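Local coordinates for pullulanase (PDB 2WAN), which hydrolyses the alpha-1,6-glucosidic linkages of pullulan and probably those at the branch points of starch-derived polysaccharides, at residues 622-627 with 664-669; 669-674 with 720-725. All blocks are in the same frame, centred on the assembly; numbering follows the deposited sequence.

Contact 1: residues 622-627 with 664-669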
# COMPACT_ATOMS: atom_id res chain seq x y z
N ASP A 622 -3.54 -2.50 0.51
CA ASP A 622 -3.60 -1.99 1.88
C ASP A 622 -2.26 -1.30 2.21
O ASP A 622 -1.20 -1.82 1.88
CB ASP A 622 -3.84 -3.16 2.84
CG ASP A 622 -4.06 -2.71 4.26
OD1 ASP A 622 -5.12 -2.11 4.53
OD2 ASP A 622 -3.17 -2.97 5.10
N LEU A 623 -2.33 -0.12 2.83
CA LEU A 623 -1.12 0.66 3.18
C LEU A 623 -0.04 0.58 2.09
O LEU A 623 1.13 0.30 2.36
CB LEU A 623 -0.57 0.24 4.55
CG LEU A 623 -1.56 0.32 5.72
CD1 LEU A 623 -0.94 -0.16 7.02
CD2 LEU A 623 -2.13 1.74 5.90
N MET A 624 -0.45 0.87 0.86
CA MET A 624 0.41 0.79 -0.32
C MET A 624 1.71 1.61 -0.22
O MET A 624 2.76 1.22 -0.77
CB MET A 624 -0.38 1.21 -1.55
CG MET A 624 0.40 0.98 -2.86
SD MET A 624 -0.61 1.32 -4.30
CE MET A 624 -0.82 3.11 -4.18
N ALA A 625 1.65 2.73 0.50
CA ALA A 625 2.86 3.56 0.71
C ALA A 625 4.03 2.70 1.18
O ALA A 625 5.15 2.87 0.71
CB ALA A 625 2.57 4.67 1.72
N LEU A 626 3.75 1.76 2.09
CA LEU A 626 4.77 0.85 2.63
C LEU A 626 5.45 -0.06 1.61
O LEU A 626 6.57 -0.53 1.84
CB LEU A 626 4.17 -0.02 3.73
CG LEU A 626 3.63 0.70 4.97
CD1 LEU A 626 2.97 -0.30 5.88
CD2 LEU A 626 4.78 1.42 5.71
N LEU A 627 4.78 -0.34 0.49
CA LEU A 627 5.36 -1.25 -0.51
C LEU A 627 6.49 -0.61 -1.31
O LEU A 627 7.38 -1.31 -1.81
CB LEU A 627 4.28 -1.83 -1.43
CG LEU A 627 3.17 -2.59 -0.67
CD1 LEU A 627 2.13 -3.09 -1.66
CD2 LEU A 627 3.72 -3.76 0.19
N GLN A 664 10.95 6.73 -0.86
CA GLN A 664 10.39 5.55 -1.53
C GLN A 664 8.92 5.30 -1.17
O GLN A 664 8.22 4.58 -1.88
CB GLN A 664 11.26 4.30 -1.30
CG GLN A 664 12.40 4.14 -2.34
CD GLN A 664 11.89 3.90 -3.78
OE1 GLN A 664 11.10 2.99 -4.04
NE2 GLN A 664 12.37 4.72 -4.71
N LEU A 665 8.46 5.92 -0.08
CA LEU A 665 7.07 5.72 0.36
C LEU A 665 6.11 6.23 -0.70
O LEU A 665 6.32 7.32 -1.25
CB LEU A 665 6.80 6.40 1.71
CG LEU A 665 7.44 5.79 2.96
CD1 LEU A 665 7.24 6.72 4.14
CD2 LEU A 665 6.87 4.39 3.28
N VAL A 666 5.09 5.44 -1.02
CA VAL A 666 4.13 5.87 -2.05
C VAL A 666 3.02 6.73 -1.42
O VAL A 666 1.88 6.28 -1.24
CB VAL A 666 3.54 4.70 -2.88
CG1 VAL A 666 2.88 5.24 -4.18
CG2 VAL A 666 4.61 3.66 -3.21
N THR A 667 3.38 7.96 -1.09
CA THR A 667 2.42 8.98 -0.64
C THR A 667 1.85 9.70 -1.87
O THR A 667 2.28 9.44 -2.98
CB THR A 667 3.11 9.99 0.31
OG1 THR A 667 4.32 10.44 -0.29
CG2 THR A 667 3.44 9.32 1.64
N LYS A 668 0.84 10.55 -1.68
CA LYS A 668 0.20 11.20 -2.83
C LYS A 668 1.20 12.03 -3.63
O LYS A 668 1.96 12.82 -3.07
CB LYS A 668 -1.00 12.06 -2.39
CG LYS A 668 -2.14 11.27 -1.73
CD LYS A 668 -3.41 12.11 -1.66
CE LYS A 668 -3.26 13.30 -0.67
NZ LYS A 668 -3.04 12.86 0.73
N GLY A 669 1.20 11.83 -4.95
CA GLY A 669 2.17 12.48 -5.85
C GLY A 669 3.22 11.47 -6.30
O GLY A 669 3.72 11.54 -7.42

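Contact 2: residues 669-674 with 720-725. With ACT (acetate ion), chain Q.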
# COMPACT_ATOMS: atom_id res chain seq x y z
N GLY A 669 1.20 11.83 -4.95
CA GLY A 669 2.17 12.48 -5.85
C GLY A 669 3.22 11.47 -6.30
O GLY A 669 3.72 11.54 -7.42
N GLN A 670 3.52 10.50 -5.44
CA GLN A 670 4.55 9.52 -5.75
C GLN A 670 4.11 8.45 -6.76
O GLN A 670 4.94 7.73 -7.33
CB GLN A 670 5.06 8.86 -4.47
CG GLN A 670 5.71 9.83 -3.49
CD GLN A 670 7.21 9.86 -3.68
OE1 GLN A 670 7.70 10.30 -4.72
NE2 GLN A 670 7.95 9.36 -2.70
N GLN A 671 2.80 8.36 -7.02
CA GLN A 671 2.26 7.41 -7.99
C GLN A 671 2.35 7.90 -9.43
O GLN A 671 2.06 7.14 -10.36
CB GLN A 671 0.79 7.09 -7.67
CG GLN A 671 -0.24 8.10 -8.21
CD GLN A 671 -0.11 9.50 -7.62
OE1 GLN A 671 0.21 9.67 -6.44
NE2 GLN A 671 -0.40 10.52 -8.43
N LYS A 672 2.71 9.17 -9.61
CA LYS A 672 2.70 9.78 -10.95
C LYS A 672 3.39 8.93 -12.01
O LYS A 672 4.56 8.56 -11.85
CB LYS A 672 3.32 11.18 -10.90
CG LYS A 672 2.39 12.23 -10.27
CD LYS A 672 3.06 13.60 -10.29
CE LYS A 672 2.10 14.68 -9.77
NZ LYS A 672 2.79 16.03 -9.75
N GLY A 673 2.66 8.62 -13.07
CA GLY A 673 3.20 7.91 -14.23
C GLY A 673 3.44 6.42 -14.02
O GLY A 673 3.92 5.75 -14.93
N LEU A 674 3.09 5.89 -12.84
CA LEU A 674 3.39 4.48 -12.54
C LEU A 674 2.33 3.49 -13.00
O LEU A 674 2.56 2.27 -12.99
CB LEU A 674 3.66 4.27 -11.06
CG LEU A 674 4.87 5.01 -10.47
CD1 LEU A 674 5.12 4.52 -9.04
CD2 LEU A 674 6.11 4.87 -11.37
N ASP A 720 -3.38 18.86 -8.19
CA ASP A 720 -3.20 18.62 -6.77
C ASP A 720 -2.06 17.59 -6.62
O ASP A 720 -0.98 17.93 -6.13
CB ASP A 720 -4.55 18.17 -6.16
CG ASP A 720 -4.49 17.92 -4.65
OD1 ASP A 720 -3.43 18.16 -4.01
OD2 ASP A 720 -5.52 17.48 -4.09
N PHE A 721 -2.28 16.35 -7.07
CA PHE A 721 -1.25 15.31 -6.90
C PHE A 721 -1.18 14.25 -8.01
O PHE A 721 -0.39 13.31 -7.90
CB PHE A 721 -1.41 14.60 -5.54
CG PHE A 721 -2.72 13.90 -5.38
CD1 PHE A 721 -2.88 12.59 -5.84
CD2 PHE A 721 -3.81 14.54 -4.80
CE1 PHE A 721 -4.12 11.92 -5.72
CE2 PHE A 721 -5.03 13.89 -4.68
CZ PHE A 721 -5.19 12.58 -5.15
N THR A 722 -1.97 14.39 -9.07
CA THR A 722 -1.95 13.40 -10.17
C THR A 722 -1.38 13.94 -11.46
O THR A 722 -1.41 15.14 -11.70
CB THR A 722 -3.35 12.79 -10.50
OG1 THR A 722 -4.17 13.81 -11.09
CG2 THR A 722 -4.02 12.22 -9.26
N SER A 723 -0.87 13.03 -12.29
CA SER A 723 -0.52 13.34 -13.68
C SER A 723 -1.59 12.94 -14.67
O SER A 723 -1.57 13.37 -15.83
CB SER A 723 0.79 12.64 -14.05
OG SER A 723 1.86 13.25 -13.34
N ALA A 724 -2.52 12.09 -14.22
CA ALA A 724 -3.61 11.60 -15.04
C ALA A 724 -4.78 11.25 -14.10
O ALA A 724 -4.54 10.89 -12.95
CB ALA A 724 -3.17 10.34 -15.81
N PRO A 725 -6.04 11.40 -14.56
CA PRO A 725 -7.16 11.16 -13.64
C PRO A 725 -7.29 9.70 -13.15
O PRO A 725 -7.88 9.46 -12.09
CB PRO A 725 -8.39 11.58 -14.47
CG PRO A 725 -7.96 11.41 -15.92
CD PRO A 725 -6.50 11.79 -15.91
C ACT Q . 2.73 16.57 -13.33
O ACT Q . 1.71 15.96 -12.96
OXT ACT Q . 3.77 16.32 -12.69
CH3 ACT Q . 2.71 17.56 -14.46
O HOH W 1 -0.30 17.31 -9.94

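Contact 1: residues 622-627 with 664-669
In the (beta/alpha)8 barrel, Ala625 and Val666 join the loop that follows the fourth strand, 618-621, to the long loop that follows the fifth, 647-650, at the C-terminal ends of the strands, where family 13 glycoside hydrolases have their active site. Val666, the centre of an inverse gamma turn, gives its backbone N-H to Ala625. Val666 N donates to Ala625 O over 3.1 Å, nearly straight at 165°; it lies in the carbonyl plane and meets a lone pair from well to the side of the oxygen, the C=O...N angle being 108°. The same oxygen takes a CA-H...O contact from Leu665 CA and lies 3.4 Å from Leu665 CD2. In return, Val666 O sits 3.4 Å from Ala625 CB and takes a CA-H...O contact from Ala625 CA; this buried carbonyl has no conventional hydrogen-bonding partner in the model. The valine side chain leans on the backbone of 622-627, its CB 3.8 Å from Ala625 CA. With CG1 anti to the backbone N (chi1 -163°), CG2 turns toward Met624 O, 3.9 Å away, while CG1 meets the terminal methyl of Met624. Met632 of helix 629-642 packs on both Met624 and Val666. Gln664 ties the long loop to the start of that helix, OE1 accepting from Asp630 N. Beyond the backbone bond the leucines touch methyl to methyl, Leu626 CD2 lying 4.4 Å from Leu665 CD2.

Contact 2: residues 669-674 with 720-725
Gly669 faces Phe721 with CA atoms 4.6 Å apart, where 669-674 winds through two overlapping beta turns, type I from Gly669 to Lys672 and type II from Gln671 to Leu674, beside the non-regular chain of 720-725. Gly669 CA makes a CA-H...O contact of 3.4 Å with Phe721 O. That oxygen accepts a nearly straight hydrogen bond (2.8 Å, 166°) from Gln671 NE2, which stands at the edge of the Phe721 ring; the oxygen lies in the plane of the glutamine amide, whereas the donor is tilted 26° from the carbonyl plane. Folded at chi2 (-64°), the Gln671 chain turns its amide back to its own turn, and OE1 accepts from Gly669 N at 2.8 Å on an in-plane lone pair. NE2 also donates to Glu727 OE1, and these three bonds fix how the amide is turned. Replacing this glutamine by an alanine would remove the amide, and Phe721 O, Gly669 N and Glu727 OE1 would probably lose these bonds, leaving a gap between the two loops. Lys672 stretches across the outer side, its CG 3.3 Å from Ser723 OG and its CE 3.4 Å from Phe721 O. Its NZ donates to acetate OXT over 3.1 Å, and Ser723 OG donates to acetate O over 2.7 Å; a water bonded to Thr722 O is held weakly by NZ. The acetate is probably from the crystallisation liquor. The chemistry implies a buried amide bridge between the loops and, on the exposed side, a lysine and a serine able to hold a carboxylate.

In the fold
Along the chain, strand 618-621 leads into 622-627, then come helix 629-642 and strand 647-650 before 664-669 returns to close contact 1. Contact 2 opens at once with 669-674, runs through strand 677-679 and helices 681-688 and 707-714, and closes at 720-725, just ahead of strand 728-730. The two loops stand in series, neither nested nor crossed, and share Gly669. They also touch directly: Leu665 O and Gln670 NE2 are 3.0 Å apart, probably hydrogen-bonded, and Lys668 packs on the Phe721 ring. The long loop between the fifth and sixth barrel strands thus links the loop after the fourth strand to the one entering the seventh.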